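Local coordinates for uncharacterized protein YppE (Bacillus subtilis, PDB 2IM8) that is of unknown function but folds into a single-chain bundle of four helices and belongs to the DUF1798 family of bacterial proteins, at residues 4-9 with 115-120; 41-46 with 84-89; 52-57 with 107-112; 57-62 with 70-75. All blocks are in the same frame, centred on the assembly; numbering follows the deposited sequence.

The four contacts sample the packing between the helices of one four-helix bundle. Contact 3 lies nearest the middle, about 7 Å from the centre of the chain, and touches both its neighbours: contact 1 through Leu6 beside Trp54, contact 4 through Trp54 CH2 against Ile75 CD1 at 3.6 Å. Contacts 1 and 4 also meet, where Glu116 packs on Val70. Contact 2 sits on the other side of the chain's centre from both of these, its own centre about 24 Å from that of contact 1, yet it joins the same two helices, 36-64 and 72-91, as contact 4.

Contact 1 of 4, residues 4-9 with 115-120; sequences QTLLEM and DEIARE
Two torsions of Ile117 set up its meeting with Leu6 and Leu7: CG1 lies opposite the carbonyl carbon (chi1 -67°), and the extended chi2 of 177° carries CD1 out to helix 3-29. That one methyl does the touching. Ile117 CD1 lies 3.8 Å from Leu7 N, and so rests on the backbone of helix 3-29 as much as on side chains; Leu6 CB stands 4.0 Å from CD1 of Ile117, and Leu7 CB is 4.1 Å from the same carbon. The methyl is thus seated against the turn where Leu6 passes into Leu7, joining the N-terminal helix to the last helix, 96-121, of the four-helix bundle. Beyond the contact, Leu6 packs on Trp54 and Leu61 of helix 36-64, so three helices share this end of the core.

Charged groups keep to another side of the last helix. Arg119 NH2 donates to Glu116 OE1 at 3.1 Å, a fairly straight bond (162°) with the oxygen near the guanidinium plane. Glu120 OE2 lies 3.0 Å from Arg119 NH2 but well out of that plane. Glu116 also accepts from the backbone N atoms of Lys68 and Tyr69, which ties the loop between helices 36-64 and 72-91 to helix 96-121. The chemistry implies a division of labour: one methyl joins the two segments without any directional bond, while Arg119 holds Glu116 by a bond and Glu120 by charge alone.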
loop_
_atom_site.group_PDB
_atom_site.type_symbol
_atom_site.label_atom_id
_atom_site.label_comp_id
_atom_site.label_asym_id
_atom_site.label_seq_id
_atom_site.Cartn_x
_atom_site.Cartn_y
_atom_site.Cartn_z
ATOM N N GLN A 4 -9.151 11.618 -8.991
ATOM C CA GLN A 4 -8.796 12.349 -7.778
ATOM C C GLN A 4 -8.887 11.471 -6.526
ATOM O O GLN A 4 -8.052 11.565 -5.621
ATOM C CB GLN A 4 -9.725 13.562 -7.624
ATOM C CG GLN A 4 -9.520 14.657 -8.674
ATOM C CD GLN A 4 -9.626 14.158 -10.113
ATOM O OE1 GLN A 4 -10.688 13.735 -10.563
ATOM N NE2 GLN A 4 -8.514 14.219 -10.844
ATOM N N THR A 5 -9.916 10.630 -6.477
ATOM C CA THR A 5 -10.125 9.729 -5.345
ATOM C C THR A 5 -9.031 8.663 -5.314
ATOM O O THR A 5 -8.476 8.340 -4.255
ATOM C CB THR A 5 -11.489 9.026 -5.460
ATOM O OG1 THR A 5 -12.518 10.014 -5.575
ATOM C CG2 THR A 5 -11.752 8.156 -4.253
ATOM N N LEU A 6 -8.728 8.116 -6.485
ATOM C CA LEU A 6 -7.706 7.084 -6.598
ATOM C C LEU A 6 -6.379 7.650 -6.114
ATOM O O LEU A 6 -5.677 7.033 -5.319
ATOM C CB LEU A 6 -7.563 6.639 -8.053
ATOM C CG LEU A 6 -7.684 5.155 -8.405
ATOM C CD1 LEU A 6 -7.345 4.977 -9.888
ATOM C CD2 LEU A 6 -6.749 4.307 -7.538
ATOM N N LEU A 7 -6.046 8.834 -6.617
ATOM C CA LEU A 7 -4.808 9.514 -6.267
ATOM C C LEU A 7 -4.689 9.720 -4.750
ATOM O O LEU A 7 -3.634 9.464 -4.157
ATOM C CB LEU A 7 -4.745 10.862 -6.993
ATOM C CG LEU A 7 -3.487 11.695 -6.748
ATOM C CD1 LEU A 7 -2.292 11.011 -7.403
ATOM C CD2 LEU A 7 -3.683 13.105 -7.315
ATOM N N GLU A 8 -5.763 10.184 -4.119
ATOM C CA GLU A 8 -5.732 10.395 -2.674
ATOM C C GLU A 8 -5.498 9.066 -1.979
ATOM O O GLU A 8 -4.691 8.977 -1.056
ATOM C CB GLU A 8 -7.049 10.997 -2.178
ATOM C CG GLU A 8 -7.366 12.357 -2.762
ATOM C CD GLU A 8 -8.596 12.980 -2.131
ATOM O OE1 GLU A 8 -9.666 12.335 -2.159
ATOM O OE2 GLU A 8 -8.487 14.110 -1.603
HETATM N N MSE A 9 -6.206 8.031 -2.424
HETATM C CA MSE A 9 -6.044 6.712 -1.822
HETATM C C MSE A 9 -4.622 6.211 -2.036
HETATM O O MSE A 9 -4.056 5.540 -1.181
HETATM C CB MSE A 9 -7.047 5.727 -2.419
HETATM C CG MSE A 9 -8.474 5.983 -1.988
HETATM SE SE MSE A 9 -9.626 4.623 -2.695
HETATM C CE MSE A 9 -11.250 5.095 -1.749
ATOM N N ASP A 115 2.016 7.935 -11.192
ATOM C CA ASP A 115 2.581 8.474 -12.426
ATOM C C ASP A 115 1.564 8.416 -13.571
ATOM O O ASP A 115 1.427 9.384 -14.312
ATOM C CB ASP A 115 3.844 7.712 -12.848
ATOM C CG ASP A 115 5.012 7.891 -11.878
ATOM O OD1 ASP A 115 4.980 8.806 -11.027
ATOM O OD2 ASP A 115 5.981 7.108 -11.988
ATOM N N GLU A 116 0.866 7.289 -13.722
ATOM C CA GLU A 116 -0.133 7.144 -14.788
ATOM C C GLU A 116 -1.232 8.191 -14.635
ATOM O O GLU A 116 -1.618 8.850 -15.599
ATOM C CB GLU A 116 -0.774 5.748 -14.769
ATOM C CG GLU A 116 0.114 4.590 -15.230
ATOM C CD GLU A 116 0.508 4.659 -16.707
ATOM O OE1 GLU A 116 -0.369 4.921 -17.563
ATOM O OE2 GLU A 116 1.698 4.431 -17.014
ATOM N N ILE A 117 -1.735 8.338 -13.417
ATOM C CA ILE A 117 -2.781 9.313 -13.152
ATOM C C ILE A 117 -2.349 10.713 -13.592
ATOM O O ILE A 117 -3.032 11.353 -14.394
ATOM C CB ILE A 117 -3.139 9.347 -11.658
ATOM C CG1 ILE A 117 -3.791 8.019 -11.255
ATOM C CG2 ILE A 117 -4.053 10.528 -11.375
ATOM C CD1 ILE A 117 -4.135 7.914 -9.781
ATOM N N ALA A 118 -1.212 11.174 -13.075
ATOM C CA ALA A 118 -0.694 12.498 -13.404
ATOM C C ALA A 118 -0.461 12.671 -14.905
ATOM O O ALA A 118 -0.746 13.731 -15.466
ATOM C CB ALA A 118 0.601 12.753 -12.645
ATOM N N ARG A 119 0.047 11.627 -15.551
ATOM C CA ARG A 119 0.322 11.669 -16.984
ATOM C C ARG A 119 -0.957 11.819 -17.815
ATOM O O ARG A 119 -1.027 12.642 -18.732
ATOM C CB ARG A 119 1.059 10.396 -17.402
ATOM C CG ARG A 119 1.546 10.389 -18.839
ATOM C CD ARG A 119 2.263 9.084 -19.164
ATOM N NE ARG A 119 1.353 7.946 -19.203
ATOM C CZ ARG A 119 0.372 7.805 -20.092
ATOM N NH1 ARG A 119 0.174 8.737 -21.015
ATOM N NH2 ARG A 119 -0.409 6.731 -20.065
ATOM N N GLU A 120 -1.967 11.020 -17.485
ATOM C CA GLU A 120 -3.238 11.044 -18.204
ATOM C C GLU A 120 -4.169 12.166 -17.769
ATOM O O GLU A 120 -5.033 12.593 -18.538
ATOM C CB GLU A 120 -3.935 9.693 -18.044
ATOM C CG GLU A 120 -3.218 8.575 -18.778
ATOM C CD GLU A 120 -3.290 7.251 -18.058
ATOM O OE1 GLU A 120 -4.410 6.725 -17.886
ATOM O OE2 GLU A 120 -2.218 6.741 -17.662
#

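Contact 2 of 4, residues 41-46 with 84-89; sequences KPAVEE and ELVLQS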
loop_
_atom_site.group_PDB
_atom_site.type_symbol
_atom_site.label_atom_id
_atom_site.label_comp_id
_atom_site.label_asym_id
_atom_site.label_seq_id
_atom_site.Cartn_x
_atom_site.Cartn_y
_atom_site.Cartn_z
ATOM N N LYS A 41 -5.413 -5.129 14.892
ATOM C CA LYS A 41 -6.557 -5.611 14.135
ATOM C C LYS A 41 -7.273 -4.476 13.397
ATOM O O LYS A 41 -7.549 -4.589 12.206
ATOM C CB LYS A 41 -7.509 -6.348 15.085
ATOM C CG LYS A 41 -8.708 -7.007 14.433
ATOM C CD LYS A 41 -9.449 -7.900 15.432
ATOM C CE LYS A 41 -10.762 -8.438 14.850
ATOM N NZ LYS A 41 -11.779 -7.363 14.670
ATOM N N PRO A 42 -7.574 -3.359 14.084
ATOM C CA PRO A 42 -8.256 -2.275 13.370
ATOM C C PRO A 42 -7.398 -1.629 12.286
ATOM O O PRO A 42 -7.927 -1.111 11.304
ATOM C CB PRO A 42 -8.612 -1.292 14.477
ATOM C CG PRO A 42 -7.538 -1.522 15.496
ATOM C CD PRO A 42 -7.418 -3.023 15.510
ATOM N N ALA A 43 -6.080 -1.655 12.459
ATOM C CA ALA A 43 -5.198 -1.056 11.467
ATOM C C ALA A 43 -5.241 -1.918 10.219
ATOM O O ALA A 43 -5.276 -1.401 9.106
ATOM C CB ALA A 43 -3.774 -0.955 11.991
ATOM N N VAL A 44 -5.246 -3.236 10.405
ATOM C CA VAL A 44 -5.307 -4.146 9.263
ATOM C C VAL A 44 -6.665 -4.038 8.575
ATOM O O VAL A 44 -6.749 -3.960 7.343
ATOM C CB VAL A 44 -5.068 -5.609 9.696
ATOM C CG1 VAL A 44 -5.296 -6.548 8.519
ATOM C CG2 VAL A 44 -3.634 -5.773 10.217
ATOM N N GLU A 45 -7.730 -4.021 9.369
ATOM C CA GLU A 45 -9.083 -3.935 8.816
ATOM C C GLU A 45 -9.258 -2.661 8.000
ATOM O O GLU A 45 -9.709 -2.710 6.860
ATOM C CB GLU A 45 -10.137 -3.990 9.936
ATOM C CG GLU A 45 -10.066 -5.250 10.800
ATOM C CD GLU A 45 -11.025 -5.218 11.988
ATOM O OE1 GLU A 45 -11.232 -4.125 12.566
ATOM O OE2 GLU A 45 -11.553 -6.290 12.361
ATOM N N GLU A 46 -8.881 -1.523 8.570
ATOM C CA GLU A 46 -9.013 -0.245 7.871
ATOM C C GLU A 46 -8.198 -0.229 6.575
ATOM O O GLU A 46 -8.661 0.233 5.526
ATOM C CB GLU A 46 -8.557 0.882 8.789
ATOM C CG GLU A 46 -9.545 1.176 9.909
ATOM C CD GLU A 46 -8.932 1.943 11.061
ATOM O OE1 GLU A 46 -8.004 2.747 10.817
ATOM O OE2 GLU A 46 -9.395 1.751 12.212
ATOM N N GLU A 84 0.482 -7.434 4.658
ATOM C CA GLU A 84 1.539 -8.044 5.458
ATOM C C GLU A 84 2.364 -6.901 6.047
ATOM O O GLU A 84 2.698 -6.913 7.235
ATOM C CB GLU A 84 2.427 -8.956 4.617
ATOM C CG GLU A 84 3.700 -9.390 5.354
ATOM C CD GLU A 84 4.475 -10.496 4.662
ATOM O OE1 GLU A 84 4.448 -10.570 3.413
ATOM O OE2 GLU A 84 5.134 -11.280 5.384
ATOM N N LEU A 85 2.674 -5.911 5.209
ATOM C CA LEU A 85 3.451 -4.747 5.631
ATOM C C LEU A 85 2.785 -4.091 6.839
ATOM O O LEU A 85 3.456 -3.762 7.819
ATOM C CB LEU A 85 3.589 -3.761 4.456
ATOM C CG LEU A 85 3.740 -2.233 4.590
ATOM C CD1 LEU A 85 4.474 -1.821 5.861
ATOM C CD2 LEU A 85 4.473 -1.727 3.342
ATOM N N VAL A 86 1.466 -3.929 6.783
ATOM C CA VAL A 86 0.755 -3.312 7.898
ATOM C C VAL A 86 0.876 -4.125 9.188
ATOM O O VAL A 86 1.277 -3.599 10.227
ATOM C CB VAL A 86 -0.732 -3.090 7.565
ATOM C CG1 VAL A 86 -1.480 -2.624 8.818
ATOM C CG2 VAL A 86 -0.858 -2.039 6.461
ATOM N N LEU A 87 0.543 -5.407 9.131
ATOM C CA LEU A 87 0.642 -6.252 10.324
ATOM C C LEU A 87 2.061 -6.279 10.892
ATOM O O LEU A 87 2.280 -6.109 12.103
ATOM C CB LEU A 87 0.217 -7.688 9.994
ATOM C CG LEU A 87 0.369 -8.705 11.137
ATOM C CD1 LEU A 87 -0.421 -8.268 12.377
ATOM C CD2 LEU A 87 -0.104 -10.074 10.646
ATOM N N GLN A 88 3.031 -6.511 10.019
ATOM C CA GLN A 88 4.413 -6.602 10.475
ATOM C C GLN A 88 4.975 -5.304 11.048
ATOM O O GLN A 88 5.919 -5.333 11.840
ATOM C CB GLN A 88 5.292 -7.127 9.344
ATOM C CG GLN A 88 4.932 -8.558 8.909
ATOM C CD GLN A 88 5.011 -9.570 10.045
ATOM O OE1 GLN A 88 5.942 -9.545 10.857
ATOM N NE2 GLN A 88 4.038 -10.473 10.100
ATOM N N SER A 89 4.398 -4.166 10.677
ATOM C CA SER A 89 4.885 -2.902 11.221
ATOM C C SER A 89 4.651 -2.930 12.734
ATOM O O SER A 89 5.405 -2.340 13.495
ATOM C CB SER A 89 4.165 -1.705 10.587
ATOM O OG SER A 89 2.811 -1.600 11.003
#
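Apolar packing joins Ala43 and Val44 to Val86 and Leu87, and the branched methyls do most of the work. Val86 CG1 lies 4.1 Å from Val44 CG2, and the two valines meet at a slant. Val86 CG1 also stands 4.0 Å from Ala43 O and 4.3 Å from Ala43 CB, so this methyl faces backbone and side chain together. With CG1 of Val44 placed opposite its backbone N (chi1 173°), CG2 is the branch left to reach across, and it also comes within 4.3 Å of Leu87 CB.

Polar groups do not pair across the two segments. Lys41 NZ forms a salt bridge with Glu45 OE2 at 2.6 Å, one turn apart, approaching the syn side of the carboxylate but 33° out of its plane. On the other helix Ser89 OG donates to Val86 O at 2.6 Å and is also bonded to Arg23 of helix 3-29, which links this turn to a third helix.

Helix geometry completes the account: the axes of the two short segments run nearly antiparallel, at 164°, and approach to 9.3 Å. One alanine, two valines and a leucine line this part of the seam between helices 36-64 and 72-91, an antiparallel pair within a four-helix bundle.

Contact 3 of 4, residues 52-57 with 107-112; sequences ARWAEG and LYTLHA
Trp54 meets Leu110 and Thr109 in the interior of the four-helix bundle, bridging helices 36-64 and 96-121 where their backbones stay well apart: the nearest CA atoms of segments 52-57 and 107-112, those of Trp54 and Leu110, are 9.9 Å from each other. The indole reaches into that span. With CG opposite its backbone N (chi1 176°), the ring extends toward the last helix and offers one face to Leu110, whose CD2 sits 3.4 Å above the Trp54 ring plane, displaced toward the rim. Thr109 is met more loosely, its CG2 lying at the ring edge, 4.1 Å from Trp54 CH2.

The tight part is therefore a single methyl over a single ring. The outer sides of the segments contrast with it: Arg53 lies exposed, forming a salt bridge with Glu49, while Tyr108 projects on the exposed flank of the other helix. Trp54 is also covered by helices 3-29 and 72-91, through Met13 and Ile75, and its NE1 is hydrogen-bonded to Thr10. A leucine in place of Trp54 would probably open a gap beside Leu110 and Thr109 and leave the Thr10 hydroxyl without its indole mate.

The closest approach across the contact is Trp54 CZ2 to Leu110 CD2, 3.5 Å.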
loop_
_atom_site.group_PDB
_atom_site.type_symbol
_atom_site.label_atom_id
_atom_site.label_comp_id
_atom_site.label_asym_id
_atom_site.label_seq_id
_atom_site.Cartn_x
_atom_site.Cartn_y
_atom_site.Cartn_z
ATOM N N ALA A 52 -8.589 -2.470 -0.954
ATOM C CA ALA A 52 -9.608 -3.025 -1.849
ATOM C C ALA A 52 -10.223 -1.960 -2.755
ATOM O O ALA A 52 -10.362 -2.161 -3.963
ATOM C CB ALA A 52 -10.704 -3.722 -1.023
ATOM N N ARG A 53 -10.587 -0.821 -2.173
ATOM C CA ARG A 53 -11.181 0.275 -2.937
ATOM C C ARG A 53 -10.170 0.855 -3.924
ATOM O O ARG A 53 -10.530 1.265 -5.027
ATOM C CB ARG A 53 -11.661 1.369 -1.983
ATOM C CG ARG A 53 -12.687 0.867 -0.980
ATOM C CD ARG A 53 -12.942 1.867 0.122
ATOM N NE ARG A 53 -13.756 1.272 1.178
ATOM C CZ ARG A 53 -14.083 1.885 2.312
ATOM N NH1 ARG A 53 -13.662 3.122 2.545
ATOM N NH2 ARG A 53 -14.829 1.257 3.217
ATOM N N TRP A 54 -8.907 0.892 -3.514
ATOM C CA TRP A 54 -7.841 1.411 -4.359
ATOM C C TRP A 54 -7.678 0.504 -5.575
ATOM O O TRP A 54 -7.667 0.975 -6.707
ATOM C CB TRP A 54 -6.522 1.463 -3.582
ATOM C CG TRP A 54 -5.371 1.885 -4.418
ATOM C CD1 TRP A 54 -5.026 3.163 -4.765
ATOM C CD2 TRP A 54 -4.414 1.024 -5.043
ATOM N NE1 TRP A 54 -3.909 3.146 -5.567
ATOM C CE2 TRP A 54 -3.515 1.845 -5.753
ATOM C CE3 TRP A 54 -4.230 -0.367 -5.071
ATOM C CZ2 TRP A 54 -2.442 1.323 -6.488
ATOM C CZ3 TRP A 54 -3.168 -0.890 -5.801
ATOM C CH2 TRP A 54 -2.286 -0.045 -6.500
ATOM N N ALA A 55 -7.549 -0.800 -5.325
ATOM C CA ALA A 55 -7.383 -1.780 -6.396
ATOM C C ALA A 55 -8.514 -1.702 -7.424
ATOM O O ALA A 55 -8.268 -1.705 -8.635
ATOM C CB ALA A 55 -7.301 -3.197 -5.810
ATOM N N GLU A 56 -9.752 -1.635 -6.946
ATOM C CA GLU A 56 -10.889 -1.551 -7.850
ATOM C C GLU A 56 -10.772 -0.295 -8.707
ATOM O O GLU A 56 -11.059 -0.325 -9.897
ATOM C CB GLU A 56 -12.212 -1.570 -7.060
ATOM C CG GLU A 56 -13.217 -0.483 -7.426
ATOM C CD GLU A 56 -13.200 0.682 -6.438
ATOM O OE1 GLU A 56 -13.507 0.459 -5.241
ATOM O OE2 GLU A 56 -12.879 1.817 -6.854
ATOM N N GLY A 57 -10.334 0.807 -8.107
ATOM C CA GLY A 57 -10.187 2.040 -8.860
ATOM C C GLY A 57 -9.017 1.946 -9.828
ATOM O O GLY A 57 -9.107 2.395 -10.974
ATOM N N LEU A 107 5.420 0.179 -2.715
ATOM C CA LEU A 107 5.707 1.569 -3.029
ATOM C C LEU A 107 5.865 1.828 -4.524
ATOM O O LEU A 107 5.328 2.810 -5.028
ATOM C CB LEU A 107 6.959 2.040 -2.272
ATOM C CG LEU A 107 6.736 2.291 -0.769
ATOM C CD1 LEU A 107 8.056 2.606 -0.092
ATOM C CD2 LEU A 107 5.736 3.446 -0.574
ATOM N N TYR A 108 6.585 0.955 -5.227
ATOM C CA TYR A 108 6.780 1.158 -6.663
ATOM C C TYR A 108 5.471 1.106 -7.430
ATOM O O TYR A 108 5.207 1.955 -8.282
ATOM C CB TYR A 108 7.749 0.134 -7.267
ATOM C CG TYR A 108 7.779 0.255 -8.774
ATOM C CD1 TYR A 108 8.277 1.403 -9.383
ATOM C CD2 TYR A 108 7.199 -0.717 -9.585
ATOM C CE1 TYR A 108 8.190 1.593 -10.754
ATOM C CE2 TYR A 108 7.106 -0.542 -10.968
ATOM C CZ TYR A 108 7.599 0.618 -11.543
ATOM O OH TYR A 108 7.465 0.835 -12.895
ATOM N N THR A 109 4.643 0.107 -7.147
ATOM C CA THR A 109 3.374 0.024 -7.851
ATOM C C THR A 109 2.538 1.261 -7.540
ATOM O O THR A 109 1.894 1.814 -8.434
ATOM C CB THR A 109 2.590 -1.250 -7.472
ATOM O OG1 THR A 109 3.356 -2.401 -7.845
ATOM C CG2 THR A 109 1.231 -1.284 -8.195
ATOM N N LEU A 110 2.563 1.712 -6.285
ATOM C CA LEU A 110 1.803 2.896 -5.897
ATOM C C LEU A 110 2.308 4.113 -6.678
ATOM O O LEU A 110 1.524 4.904 -7.200
ATOM C CB LEU A 110 1.920 3.146 -4.385
ATOM C CG LEU A 110 1.180 2.107 -3.524
ATOM C CD1 LEU A 110 1.420 2.353 -2.037
ATOM C CD2 LEU A 110 -0.308 2.165 -3.867
ATOM N N HIS A 111 3.621 4.263 -6.757
ATOM C CA HIS A 111 4.193 5.374 -7.498
ATOM C C HIS A 111 3.862 5.271 -8.980
ATOM O O HIS A 111 3.635 6.289 -9.626
ATOM C CB HIS A 111 5.703 5.427 -7.290
ATOM C CG HIS A 111 6.090 5.913 -5.928
ATOM N ND1 HIS A 111 7.178 5.425 -5.238
ATOM C CD2 HIS A 111 5.517 6.836 -5.119
ATOM C CE1 HIS A 111 7.256 6.024 -4.063
ATOM N NE2 HIS A 111 6.261 6.885 -3.966
ATOM N N ALA A 112 3.829 4.051 -9.511
ATOM C CA ALA A 112 3.507 3.830 -10.923
ATOM C C ALA A 112 2.081 4.300 -11.220
ATOM O O ALA A 112 1.835 5.009 -12.196
ATOM C CB ALA A 112 3.648 2.357 -11.263
#

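Contact 4 of 4, residues 57-62 with 70-75; sequences GALELI and VHKEQI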
loop_
_atom_site.group_PDB
_atom_site.type_symbol
_atom_site.label_atom_id
_atom_site.label_comp_id
_atom_site.label_asym_id
_atom_site.label_seq_id
_atom_site.Cartn_x
_atom_site.Cartn_y
_atom_site.Cartn_z
ATOM N N GLY A 57 -10.334 0.807 -8.107
ATOM C CA GLY A 57 -10.187 2.040 -8.860
ATOM C C GLY A 57 -9.017 1.946 -9.828
ATOM O O GLY A 57 -9.107 2.395 -10.974
ATOM N N ALA A 58 -7.917 1.358 -9.364
ATOM C CA ALA A 58 -6.726 1.189 -10.193
ATOM C C ALA A 58 -7.072 0.319 -11.392
ATOM O O ALA A 58 -6.720 0.647 -12.525
ATOM C CB ALA A 58 -5.586 0.540 -9.380
ATOM N N LEU A 59 -7.761 -0.792 -11.145
ATOM C CA LEU A 59 -8.144 -1.676 -12.238
ATOM C C LEU A 59 -9.062 -0.959 -13.233
ATOM O O LEU A 59 -8.938 -1.144 -14.447
ATOM C CB LEU A 59 -8.825 -2.926 -11.691
ATOM C CG LEU A 59 -7.890 -3.873 -10.934
ATOM C CD1 LEU A 59 -8.708 -4.994 -10.325
ATOM C CD2 LEU A 59 -6.819 -4.427 -11.889
ATOM N N GLU A 60 -9.985 -0.146 -12.725
ATOM C CA GLU A 60 -10.884 0.606 -13.600
ATOM C C GLU A 60 -10.032 1.515 -14.487
ATOM O O GLU A 60 -10.232 1.592 -15.699
ATOM C CB GLU A 60 -11.852 1.472 -12.781
ATOM C CG GLU A 60 -12.972 0.701 -12.098
ATOM C CD GLU A 60 -13.964 1.615 -11.403
ATOM O OE1 GLU A 60 -14.441 2.578 -12.048
ATOM O OE2 GLU A 60 -14.271 1.367 -10.216
ATOM N N LEU A 61 -9.071 2.186 -13.861
ATOM C CA LEU A 61 -8.172 3.096 -14.558
ATOM C C LEU A 61 -7.473 2.473 -15.764
ATOM O O LEU A 61 -7.338 3.119 -16.807
ATOM C CB LEU A 61 -7.098 3.617 -13.595
ATOM C CG LEU A 61 -5.990 4.475 -14.221
ATOM C CD1 LEU A 61 -6.541 5.849 -14.547
ATOM C CD2 LEU A 61 -4.813 4.597 -13.259
ATOM N N ILE A 62 -7.029 1.224 -15.626
ATOM C CA ILE A 62 -6.318 0.557 -16.711
ATOM C C ILE A 62 -7.213 -0.051 -17.777
ATOM O O ILE A 62 -6.751 -0.344 -18.880
ATOM C CB ILE A 62 -5.361 -0.537 -16.175
ATOM C CG1 ILE A 62 -6.154 -1.716 -15.626
ATOM C CG2 ILE A 62 -4.476 0.048 -15.082
ATOM C CD1 ILE A 62 -5.285 -2.889 -15.214
ATOM N N VAL A 70 1.557 0.402 -16.156
ATOM C CA VAL A 70 0.928 -0.359 -15.075
ATOM C C VAL A 70 -0.052 -1.383 -15.635
ATOM O O VAL A 70 -0.866 -1.059 -16.497
ATOM C CB VAL A 70 0.168 0.560 -14.089
ATOM C CG1 VAL A 70 -0.919 1.321 -14.819
ATOM C CG2 VAL A 70 -0.440 -0.267 -12.967
ATOM N N HIS A 71 0.031 -2.617 -15.142
ATOM C CA HIS A 71 -0.855 -3.685 -15.600
ATOM C C HIS A 71 -1.579 -4.395 -14.457
ATOM O O HIS A 71 -1.200 -4.262 -13.293
ATOM C CB HIS A 71 -0.057 -4.679 -16.440
ATOM C CG HIS A 71 0.554 -4.060 -17.657
ATOM N ND1 HIS A 71 -0.205 -3.513 -18.670
ATOM C CD2 HIS A 71 1.846 -3.837 -17.992
ATOM C CE1 HIS A 71 0.592 -2.978 -19.577
ATOM N NE2 HIS A 71 1.842 -3.159 -19.189
ATOM N N LYS A 72 -2.614 -5.158 -14.807
ATOM C CA LYS A 72 -3.445 -5.870 -13.834
ATOM C C LYS A 72 -2.730 -6.688 -12.749
ATOM O O LYS A 72 -2.991 -6.507 -11.554
ATOM C CB LYS A 72 -4.430 -6.781 -14.580
ATOM C CG LYS A 72 -5.587 -7.282 -13.722
ATOM C CD LYS A 72 -6.367 -8.401 -14.408
ATOM C CE LYS A 72 -5.565 -9.703 -14.449
ATOM N NZ LYS A 72 -6.391 -10.858 -14.917
ATOM N N GLU A 73 -1.852 -7.602 -13.155
ATOM C CA GLU A 73 -1.150 -8.446 -12.190
ATOM C C GLU A 73 -0.433 -7.626 -11.124
ATOM O O GLU A 73 -0.392 -7.997 -9.954
ATOM C CB GLU A 73 -0.132 -9.341 -12.901
ATOM C CG GLU A 73 -0.739 -10.274 -13.922
ATOM C CD GLU A 73 -0.965 -9.617 -15.270
ATOM O OE1 GLU A 73 -0.771 -8.383 -15.394
ATOM O OE2 GLU A 73 -1.342 -10.347 -16.208
ATOM N N GLN A 74 0.139 -6.513 -11.554
ATOM C CA GLN A 74 0.867 -5.617 -10.672
ATOM C C GLN A 74 -0.096 -5.048 -9.627
ATOM O O GLN A 74 0.196 -5.050 -8.432
ATOM C CB GLN A 74 1.479 -4.514 -11.531
ATOM C CG GLN A 74 2.344 -3.491 -10.856
ATOM C CD GLN A 74 2.975 -2.577 -11.892
ATOM O OE1 GLN A 74 2.347 -2.249 -12.904
ATOM N NE2 GLN A 74 4.212 -2.164 -11.652
ATOM N N ILE A 75 -1.254 -4.589 -10.083
ATOM C CA ILE A 75 -2.245 -4.023 -9.176
ATOM C C ILE A 75 -2.715 -5.076 -8.183
ATOM O O ILE A 75 -2.731 -4.836 -6.978
ATOM C CB ILE A 75 -3.466 -3.468 -9.946
ATOM C CG1 ILE A 75 -3.042 -2.261 -10.794
ATOM C CG2 ILE A 75 -4.558 -3.044 -8.962
ATOM C CD1 ILE A 75 -2.446 -1.126 -9.975
#
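Ile62 reaches Val70 with one branch and the start of helix 72-91 with the other. From Ile62 CB, the CG2 branch lies 3.8 Å from Val70 CG1, the two side chains roughly perpendicular, and 4.0 Å from Val70 O, a buried carbonyl oxygen with no partner in the model. The second branch, CG1, sits between the backbone N and the carbonyl carbon (chi1 70°), and the extended chi2 sends its tip, CD1, to the first turn of the helix: Lys72 N is 3.5 Å and Lys72 CB 4.0 Å from Ile62 CD1. An alanine in place of Ile62 would probably open a gap beneath this turn and leave Val70 CG1 without its partner methyl.

Here helix 36-64 turns through a short connection into helix 72-91, making a helical hairpin of the four-helix bundle. His71 is the N-cap residue of the second helix, and its backbone N donates to Gln74 OE1 at 3.2 Å, in the carbonyl plane of that amide.

Further from the turn, Leu59 CD2 packs at 3.6 Å on Lys72 CG. Leu59 and Ile75 lie alongside, pointing opposite ways, with Leu59 CD2 3.9 Å from Ile75 CG2, while Ala58 CB meets Ile75 CD1 at 3.6 Å.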